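Side-chain contacts in linoleate 11-lipoxygenase (Gaeumannomyces graminis, PDB 5FX8), which uses a catalytic manganese ion to oxygenate linoleic and alpha-linolenic acids to 11S- and 13R-hydroperoxy fatty acids: residues 70-75 with 80-85; 75-80 with 353-358; 292-297 with 326-331. One frame throughout, in Å; residues are numbered along the deposited sequence.

Contact 1. Residues 70-75 with 80-85; sequences FLYGPS and TTFYPT
Phe70 meets Pro84 at the start of the pairing: the outer end of the ring comes up to the pyrrolidine, with CZ 3.6 Å from Pro84 CB. That carbon makes an off-centre CH-pi contact, approaching the ring obliquely. The backbone of Phe70 turns its CB away from the other segment, yet chi1 of -177° puts CG opposite the amide nitrogen and brings the ring back beside the proline. Leu71 follows with two nearly straight backbone bonds, its N giving to Thr85 O and its O accepting a hydrogen bond from Thr85 N at 2.8 Å. The side chains of these two residues leave on the same face, where Leu71 CB and Thr85 CG2 are neighbours. Residues 71-73 and 83-85 form a two-stranded antiparallel beta hairpin, in which Tyr72 and Pro84 are a non-hydrogen-bonded pair. Tyr72 crosses the side chain of Phe82 at roughly a right angle, and its CB is 4.0 Å from Phe82 CD2; its hydroxyl is hydrogen-bonded to Glu442 beyond the hairpin. At Gly73 the N gives a more bent bond to Tyr83 O, while Thr85 CG2 sits against the bare alpha carbon, 3.6 Å from Gly73 CA. Pro74 adds a polar link: one water donates to both Pro74 O and Tyr83 O, and lies in the plane of the Tyr83 ring at its edge. The hydroxyl of that ring reaches Tyr326 O in another part of the chain. Last comes Ser75, where chi1 of 178° swings OG away from its own amide nitrogen and beside the carbonyl carbon. There OG accepts a hydrogen bond from Thr80 N at 2.7 Å, across the turn that closes the hairpin.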
loop_
_atom_site.group_PDB
_atom_site.type_symbol
_atom_site.label_atom_id
_atom_site.label_comp_id
_atom_site.label_asym_id
_atom_site.label_seq_id
_atom_site.Cartn_x
_atom_site.Cartn_y
_atom_site.Cartn_z
ATOM N N PHE A 70 16.807 22.028 -7.365
ATOM C CA PHE A 70 16.094 20.769 -7.551
ATOM C C PHE A 70 16.421 20.242 -8.941
ATOM O O PHE A 70 15.880 20.715 -9.935
ATOM C CB PHE A 70 14.628 20.993 -7.337
ATOM C CG PHE A 70 13.786 19.782 -7.425
ATOM C CD1 PHE A 70 13.374 19.276 -8.653
ATOM C CD2 PHE A 70 13.293 19.206 -6.275
ATOM C CE1 PHE A 70 12.529 18.172 -8.716
ATOM C CE2 PHE A 70 12.460 18.111 -6.335
ATOM C CZ PHE A 70 12.074 17.595 -7.554
ATOM N N LEU A 71 17.311 19.255 -9.006
ATOM C CA LEU A 71 17.964 18.844 -10.240
ATOM C C LEU A 71 17.569 17.430 -10.604
ATOM O O LEU A 71 17.150 16.638 -9.758
ATOM C CB LEU A 71 19.488 18.940 -10.116
ATOM C CG LEU A 71 20.046 20.276 -9.579
ATOM C CD1 LEU A 71 21.520 20.227 -9.384
ATOM C CD2 LEU A 71 19.771 21.376 -10.519
ATOM N N TYR A 72 17.700 17.125 -11.886
ATOM C CA TYR A 72 17.486 15.772 -12.362
ATOM C C TYR A 72 18.730 14.956 -12.075
ATOM O O TYR A 72 19.809 15.280 -12.577
ATOM C CB TYR A 72 17.190 15.753 -13.854
ATOM C CG TYR A 72 15.943 16.460 -14.248
ATOM C CD1 TYR A 72 14.722 16.071 -13.741
ATOM C CD2 TYR A 72 15.981 17.503 -15.141
ATOM C CE1 TYR A 72 13.587 16.718 -14.097
ATOM C CE2 TYR A 72 14.869 18.139 -15.497
ATOM C CZ TYR A 72 13.673 17.747 -14.972
ATOM O OH TYR A 72 12.549 18.408 -15.342
ATOM N N GLY A 73 18.580 13.886 -11.303
ATOM C CA GLY A 73 19.686 13.017 -10.986
ATOM C C GLY A 73 19.557 11.677 -11.667
ATOM O O GLY A 73 18.560 11.378 -12.314
ATOM N N PRO A 74 20.565 10.821 -11.518
ATOM C CA PRO A 74 20.483 9.499 -12.136
ATOM C C PRO A 74 19.298 8.720 -11.602
ATOM O O PRO A 74 18.818 8.949 -10.493
ATOM C CB PRO A 74 21.799 8.843 -11.740
ATOM C CG PRO A 74 22.664 9.960 -11.358
ATOM C CD PRO A 74 21.805 10.957 -10.733
ATOM N N SER A 75 18.826 7.795 -12.430
ATOM C CA SER A 75 17.779 6.880 -12.041
ATOM C C SER A 75 18.278 5.965 -10.930
ATOM O O SER A 75 19.368 5.403 -11.010
ATOM C CB SER A 75 17.345 6.086 -13.267
ATOM O OG SER A 75 16.355 5.119 -12.990
ATOM N N THR A 80 15.283 3.582 -14.998
ATOM C CA THR A 80 14.136 4.123 -15.717
ATOM C C THR A 80 14.221 5.638 -15.821
ATOM O O THR A 80 14.618 6.190 -16.844
ATOM C CB THR A 80 12.796 3.762 -15.038
ATOM O OG1 THR A 80 12.639 4.488 -13.803
ATOM C CG2 THR A 80 12.650 2.249 -14.802
ATOM N N THR A 81 13.862 6.304 -14.746
ATOM C CA THR A 81 13.507 7.706 -14.723
ATOM C C THR A 81 14.473 8.455 -13.812
ATOM O O THR A 81 14.980 7.890 -12.847
ATOM C CB THR A 81 12.047 7.815 -14.238
ATOM O OG1 THR A 81 11.151 7.568 -15.313
ATOM C CG2 THR A 81 11.762 9.092 -13.668
ATOM N N PHE A 82 14.733 9.720 -14.120
ATOM C CA PHE A 82 15.567 10.539 -13.258
ATOM C C PHE A 82 14.944 10.644 -11.869
ATOM O O PHE A 82 13.729 10.738 -11.723
ATOM C CB PHE A 82 15.733 11.945 -13.860
ATOM C CG PHE A 82 16.460 11.992 -15.190
ATOM C CD1 PHE A 82 17.616 11.258 -15.409
ATOM C CD2 PHE A 82 15.999 12.807 -16.224
ATOM C CE1 PHE A 82 18.280 11.334 -16.624
ATOM C CE2 PHE A 82 16.666 12.866 -17.449
ATOM C CZ PHE A 82 17.792 12.134 -17.641
ATOM N N TYR A 83 15.773 10.628 -10.857
ATOM C CA TYR A 83 15.383 10.866 -9.478
ATOM C C TYR A 83 15.949 12.204 -9.034
ATOM O O TYR A 83 17.052 12.565 -9.439
ATOM C CB TYR A 83 15.890 9.750 -8.560
ATOM C CG TYR A 83 15.415 9.862 -7.139
ATOM C CD1 TYR A 83 14.188 9.344 -6.755
ATOM C CD2 TYR A 83 16.181 10.485 -6.183
ATOM C CE1 TYR A 83 13.766 9.446 -5.473
ATOM C CE2 TYR A 83 15.758 10.586 -4.920
ATOM C CZ TYR A 83 14.558 10.072 -4.563
ATOM O OH TYR A 83 14.152 10.187 -3.264
ATOM N N PRO A 84 15.205 12.989 -8.264
ATOM C CA PRO A 84 15.650 14.349 -7.958
ATOM C C PRO A 84 16.876 14.373 -7.086
ATOM O O PRO A 84 16.978 13.646 -6.103
ATOM C CB PRO A 84 14.454 14.964 -7.222
ATOM C CG PRO A 84 13.692 13.879 -6.779
ATOM C CD PRO A 84 13.834 12.787 -7.791
ATOM N N THR A 85 17.793 15.252 -7.440
ATOM C CA THR A 85 18.954 15.486 -6.608
ATOM C C THR A 85 19.105 16.987 -6.430
ATOM O O THR A 85 18.150 17.717 -6.682
ATOM C CB THR A 85 20.190 14.835 -7.230
ATOM O OG1 THR A 85 21.258 14.890 -6.298
ATOM C CG2 THR A 85 20.580 15.530 -8.518
HETATM O O HOH W 1 19.182 10.955 -8.598
#

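Contact 2. Residues 75-80 with 353-358; sequences STLGQT and AAIDFP
Ile355 presses two of its branches against the backbone of Leu77 and Gly78, and this is the close part of the contact. Its CG2 comes to 3.5 Å from Gly78 CA, also lying near Gly78 N, so the methyl rests on the glycine backbone with no side chain in between. Phi of 100° and psi of 178° at Gly78 are values that a residue with a side chain would find hard to adopt, and Gly78 CA is the nearest alpha carbon to that of Ile355. The other branch of Ile355 ends in CD1, 3.7 Å from Leu77 C. The two side chains cross at about a right angle, with Leu77 CG 4.0 Å from Ile355 CD1, and Phe337 lies against both. What meets here is the turn of the 71-73/83-85 beta hairpin and one side of helix 351-363. Within the turn, Ser75 OG donates to Gly78 O at 2.8 Å, tying the glycine to the beginning of the loop. Further along, the fit is slacker: Thr80 CG2 is 3.8 Å from Pro358 O, and the same CG2 is 4.3 Å from Pro358 CB. The threonine hydroxyl is engaged elsewhere, with Thr295. Toward solvent, the exposed Gln79 leads its amide away from the helix.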
loop_
_atom_site.group_PDB
_atom_site.type_symbol
_atom_site.label_atom_id
_atom_site.label_comp_id
_atom_site.label_asym_id
_atom_site.label_seq_id
_atom_site.Cartn_x
_atom_site.Cartn_y
_atom_site.Cartn_z
ATOM N N SER A 75 18.826 7.795 -12.430
ATOM C CA SER A 75 17.779 6.880 -12.041
ATOM C C SER A 75 18.278 5.965 -10.930
ATOM O O SER A 75 19.368 5.403 -11.010
ATOM C CB SER A 75 17.345 6.086 -13.267
ATOM O OG SER A 75 16.355 5.119 -12.990
ATOM N N THR A 76 17.500 5.838 -9.878
ATOM C CA THR A 76 17.747 4.851 -8.850
ATOM C C THR A 76 16.625 3.816 -8.894
ATOM O O THR A 76 15.642 3.970 -9.621
ATOM C CB THR A 76 17.855 5.517 -7.474
ATOM O OG1 THR A 76 16.557 5.935 -7.052
ATOM C CG2 THR A 76 18.752 6.750 -7.532
ATOM N N LEU A 77 16.800 2.751 -8.117
ATOM C CA LEU A 77 15.889 1.613 -8.072
ATOM C C LEU A 77 15.655 1.037 -9.460
ATOM O O LEU A 77 14.524 0.846 -9.897
ATOM C CB LEU A 77 14.557 1.981 -7.413
ATOM C CG LEU A 77 13.820 0.798 -6.737
ATOM C CD1 LEU A 77 14.539 0.349 -5.465
ATOM C CD2 LEU A 77 12.368 1.106 -6.411
ATOM N N GLY A 78 16.740 0.755 -10.161
ATOM C CA GLY A 78 16.642 0.357 -11.549
ATOM C C GLY A 78 16.931 1.514 -12.484
ATOM O O GLY A 78 17.183 2.654 -12.088
ATOM N N GLN A 79 16.893 1.217 -13.756
ATOM C CA GLN A 79 17.263 2.207 -14.735
ATOM C C GLN A 79 16.015 2.605 -15.520
ATOM O O GLN A 79 15.730 2.061 -16.585
ATOM C CB GLN A 79 18.366 1.679 -15.619
ATOM C CG GLN A 79 18.944 2.744 -16.518
ATOM C CD GLN A 79 19.511 3.931 -15.750
ATOM O OE1 GLN A 79 20.212 3.766 -14.741
ATOM N NE2 GLN A 79 19.217 5.135 -16.230
ATOM N N THR A 80 15.283 3.582 -14.998
ATOM C CA THR A 80 14.136 4.123 -15.717
ATOM C C THR A 80 14.221 5.638 -15.821
ATOM O O THR A 80 14.618 6.190 -16.844
ATOM C CB THR A 80 12.796 3.762 -15.038
ATOM O OG1 THR A 80 12.639 4.488 -13.803
ATOM C CG2 THR A 80 12.650 2.249 -14.802
ATOM N N ALA A 353 17.981 -9.349 -10.460
ATOM C CA ALA A 353 17.088 -9.621 -11.583
ATOM C C ALA A 353 15.807 -8.807 -11.471
ATOM O O ALA A 353 15.333 -8.237 -12.464
ATOM C CB ALA A 353 16.768 -11.109 -11.644
ATOM N N ALA A 354 15.238 -8.748 -10.264
ATOM C CA ALA A 354 14.104 -7.868 -9.997
ATOM C C ALA A 354 14.377 -6.432 -10.426
ATOM O O ALA A 354 13.524 -5.799 -11.040
ATOM C CB ALA A 354 13.750 -7.898 -8.512
ATOM N N ILE A 355 15.552 -5.891 -10.080
ATOM C CA ILE A 355 15.864 -4.510 -10.437
ATOM C C ILE A 355 16.124 -4.394 -11.933
ATOM O O ILE A 355 15.848 -3.356 -12.530
ATOM C CB ILE A 355 17.049 -3.991 -9.590
ATOM C CG1 ILE A 355 16.585 -3.610 -8.195
ATOM C CG2 ILE A 355 17.662 -2.740 -10.164
ATOM C CD1 ILE A 355 15.685 -2.443 -8.217
ATOM N N ASP A 356 16.643 -5.447 -12.565
ATOM C CA ASP A 356 16.889 -5.367 -14.005
ATOM C C ASP A 356 15.589 -5.316 -14.805
ATOM O O ASP A 356 15.547 -4.706 -15.880
ATOM C CB ASP A 356 17.778 -6.536 -14.436
ATOM C CG ASP A 356 17.871 -6.713 -15.958
ATOM O OD1 ASP A 356 18.664 -5.985 -16.601
ATOM O OD2 ASP A 356 17.199 -7.622 -16.512
ATOM N N PHE A 357 14.508 -5.901 -14.293
ATOM C CA PHE A 357 13.310 -6.007 -15.125
ATOM C C PHE A 357 12.673 -4.666 -15.533
ATOM O O PHE A 357 12.414 -4.480 -16.734
ATOM C CB PHE A 357 12.314 -6.926 -14.427
ATOM C CG PHE A 357 11.109 -7.183 -15.230
ATOM C CD1 PHE A 357 11.145 -8.085 -16.275
ATOM C CD2 PHE A 357 9.939 -6.515 -14.963
ATOM C CE1 PHE A 357 10.043 -8.327 -17.022
ATOM C CE2 PHE A 357 8.830 -6.752 -15.712
ATOM C CZ PHE A 357 8.879 -7.656 -16.744
ATOM N N PRO A 358 12.368 -3.719 -14.633
ATOM C CA PRO A 358 11.754 -2.459 -15.109
ATOM C C PRO A 358 12.647 -1.619 -16.009
ATOM O O PRO A 358 12.138 -0.860 -16.846
ATOM C CB PRO A 358 11.428 -1.719 -13.810
ATOM C CG PRO A 358 12.336 -2.343 -12.799
ATOM C CD PRO A 358 12.393 -3.767 -13.162
#

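Contact 3. Residues 292-297 with 326-331; sequences LFHTIP and YAIRPV. With MN (manganese (II) ion), chain I.
The catalytic manganese site supplies one half of this contact: His294, on helix 268-305, binds the ion through NE2 at 2.1 Å, and a water completes the coordination together with His290, His478, Asn482 and the C-terminal Val618. Ile328 covers one face of the same imidazole. Its CG2 makes a CH-pi contact 3.6 Å from the ring centroid, 16° off the normal and shifted toward the rim on the ND1 and CE1 side. Ile328 CG1 comes to the same part of the ring, 3.5 Å from His294 CE1, so the isoleucine meets the histidine with both branches of its CB. One face of the metal-bound ring is in this way covered by hydrocarbon. One residue further on in each segment, Thr295 sets its methyl over the centre of the flat Arg329 guanidinium, with CG2 3.4 Å from Arg329 CZ. Its chi1 of 55° sets the methyl opposite the carbonyl carbon, facing the guanidinium, while OG1 is hydrogen-bonded to Thr80 OG1. Arg329 bends at chi3, -118°, to bring its guanidinium under that methyl. Its nitrogens are tied at the rim: NE forms a salt bridge with Glu298, and NH1 is hydrogen-bonded to the carbonyl oxygens of Thr76 and Thr81. Helix 328-336 packs beside helix 268-305, with Trp100 of helix 86-124 touching Ile328, helix 460-481 meeting Phe293 and Pro297, and Tyr83 of strand 83-85 lying against Arg329.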
loop_
_atom_site.group_PDB
_atom_site.type_symbol
_atom_site.label_atom_id
_atom_site.label_comp_id
_atom_site.label_asym_id
_atom_site.label_seq_id
_atom_site.Cartn_x
_atom_site.Cartn_y
_atom_site.Cartn_z
ATOM N N LEU A 292 7.451 1.085 -12.353
ATOM C CA LEU A 292 7.118 2.124 -13.315
ATOM C C LEU A 292 5.901 2.936 -12.873
ATOM O O LEU A 292 5.840 4.149 -13.114
ATOM C CB LEU A 292 6.916 1.486 -14.689
ATOM C CG LEU A 292 8.147 0.878 -15.373
ATOM C CD1 LEU A 292 7.782 0.230 -16.664
ATOM C CD2 LEU A 292 9.034 1.973 -15.700
ATOM N N PHE A 293 4.930 2.307 -12.209
ATOM C CA PHE A 293 3.869 3.089 -11.585
ATOM C C PHE A 293 4.433 4.027 -10.537
ATOM O O PHE A 293 3.784 5.006 -10.192
ATOM C CB PHE A 293 2.803 2.220 -10.903
ATOM C CG PHE A 293 2.019 1.319 -11.827
ATOM C CD1 PHE A 293 2.316 1.217 -13.163
ATOM C CD2 PHE A 293 0.979 0.552 -11.340
ATOM C CE1 PHE A 293 1.599 0.376 -13.983
ATOM C CE2 PHE A 293 0.253 -0.286 -12.176
ATOM C CZ PHE A 293 0.574 -0.370 -13.482
ATOM N N HIS A 294 5.615 3.743 -9.996
ATOM C CA HIS A 294 6.226 4.735 -9.117
ATOM C C HIS A 294 6.998 5.800 -9.898
ATOM O O HIS A 294 6.845 6.989 -9.633
ATOM C CB HIS A 294 7.138 4.051 -8.096
ATOM C CG HIS A 294 6.421 3.443 -6.932
ATOM N ND1 HIS A 294 5.985 4.183 -5.861
ATOM C CD2 HIS A 294 6.067 2.164 -6.671
ATOM C CE1 HIS A 294 5.395 3.390 -4.988
ATOM N NE2 HIS A 294 5.430 2.156 -5.456
ATOM N N THR A 295 7.796 5.415 -10.888
ATOM C CA THR A 295 8.762 6.326 -11.475
ATOM C C THR A 295 8.202 7.220 -12.580
ATOM O O THR A 295 8.749 8.299 -12.796
ATOM C CB THR A 295 9.998 5.564 -11.996
ATOM O OG1 THR A 295 9.631 4.529 -12.922
ATOM C CG2 THR A 295 10.716 4.948 -10.873
ATOM N N ILE A 296 7.123 6.854 -13.261
ATOM C CA ILE A 296 6.547 7.788 -14.239
ATOM C C ILE A 296 5.860 8.977 -13.555
ATOM O O ILE A 296 6.051 10.131 -13.985
ATOM C CB ILE A 296 5.581 7.061 -15.195
ATOM C CG1 ILE A 296 6.249 5.824 -15.746
ATOM C CG2 ILE A 296 5.209 7.947 -16.341
ATOM C CD1 ILE A 296 7.483 6.129 -16.405
ATOM N N PRO A 297 5.055 8.774 -12.502
ATOM C CA PRO A 297 4.579 9.940 -11.751
ATOM C C PRO A 297 5.703 10.794 -11.205
ATOM O O PRO A 297 5.621 12.016 -11.317
ATOM C CB PRO A 297 3.739 9.323 -10.626
ATOM C CG PRO A 297 3.314 8.068 -11.135
ATOM C CD PRO A 297 4.379 7.557 -12.044
ATOM N N TYR A 326 8.663 10.356 -2.879
ATOM C CA TYR A 326 10.096 10.317 -3.083
ATOM C C TYR A 326 10.819 9.454 -2.071
ATOM O O TYR A 326 12.052 9.383 -2.092
ATOM C CB TYR A 326 10.638 11.721 -3.068
ATOM C CG TYR A 326 10.235 12.478 -4.286
ATOM C CD1 TYR A 326 10.640 12.056 -5.531
ATOM C CD2 TYR A 326 9.470 13.616 -4.193
ATOM C CE1 TYR A 326 10.310 12.742 -6.634
ATOM C CE2 TYR A 326 9.122 14.308 -5.295
ATOM C CZ TYR A 326 9.550 13.865 -6.521
ATOM O OH TYR A 326 9.238 14.550 -7.656
ATOM N N ALA A 327 10.070 8.805 -1.198
ATOM C CA ALA A 327 10.617 7.842 -0.281
ATOM C C ALA A 327 10.776 6.460 -0.892
ATOM O O ALA A 327 11.642 5.712 -0.447
ATOM C CB ALA A 327 9.734 7.762 0.960
ATOM N N ILE A 328 10.013 6.116 -1.926
ATOM C CA ILE A 328 9.921 4.714 -2.322
ATOM C C ILE A 328 11.235 4.223 -2.924
ATOM O O ILE A 328 11.668 3.104 -2.640
ATOM C CB ILE A 328 8.727 4.482 -3.270
ATOM C CG1 ILE A 328 7.427 4.960 -2.623
ATOM C CG2 ILE A 328 8.573 3.005 -3.596
ATOM C CD1 ILE A 328 7.121 4.325 -1.318
ATOM N N ARG A 329 11.898 5.028 -3.749
ATOM C CA ARG A 329 13.182 4.576 -4.282
ATOM C C ARG A 329 14.274 4.472 -3.206
ATOM O O ARG A 329 14.949 3.431 -3.140
ATOM C CB ARG A 329 13.585 5.458 -5.467
ATOM C CG ARG A 329 12.684 5.246 -6.665
ATOM C CD ARG A 329 13.358 5.565 -7.997
ATOM N NE ARG A 329 12.712 6.661 -8.729
ATOM C CZ ARG A 329 13.097 7.114 -9.914
ATOM N NH1 ARG A 329 14.125 6.574 -10.531
ATOM N NH2 ARG A 329 12.450 8.104 -10.477
ATOM N N PRO A 330 14.493 5.463 -2.338
ATOM C CA PRO A 330 15.511 5.290 -1.290
ATOM C C PRO A 330 15.240 4.148 -0.325
ATOM O O PRO A 330 16.167 3.410 0.058
ATOM C CB PRO A 330 15.471 6.632 -0.565
ATOM C CG PRO A 330 14.918 7.535 -1.488
ATOM C CD PRO A 330 13.962 6.828 -2.332
ATOM N N VAL A 331 13.995 4.022 0.131
ATOM C CA VAL A 331 13.656 2.996 1.104
ATOM C C VAL A 331 13.765 1.626 0.460
ATOM O O VAL A 331 14.352 0.695 1.028
ATOM C CB VAL A 331 12.252 3.253 1.685
ATOM C CG1 VAL A 331 11.758 2.074 2.500
ATOM C CG2 VAL A 331 12.256 4.502 2.534
HETATM MN MN MN I . 4.602 0.379 -4.630
HETATM O O HOH W 2 6.684 -0.670 -3.944
#

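Contacts 1 and 2 share Ser75 and Thr80: the hairpin paired in contact 1 presents its turn to helix 351-363 in contact 2, with centres about 14 Å apart. The centre of contact 3 is about 11 Å from the centre of each. Arg329 connects all three, since its NH1 is 2.8 Å from Thr81 O and 3.1 Å from Thr76 O. Separately, Thr80 OG1 is hydrogen-bonded to Thr295 OG1 at 3.1 Å. Tyr83 OH adds another tie, to Tyr326 O. Contact 3 holds a manganese ligand itself; the side chain of Leu77 in contact 2 is about 8 Å from the ion and that of Thr80 about 13 Å, which places the hairpin turn outside the metal's first shell.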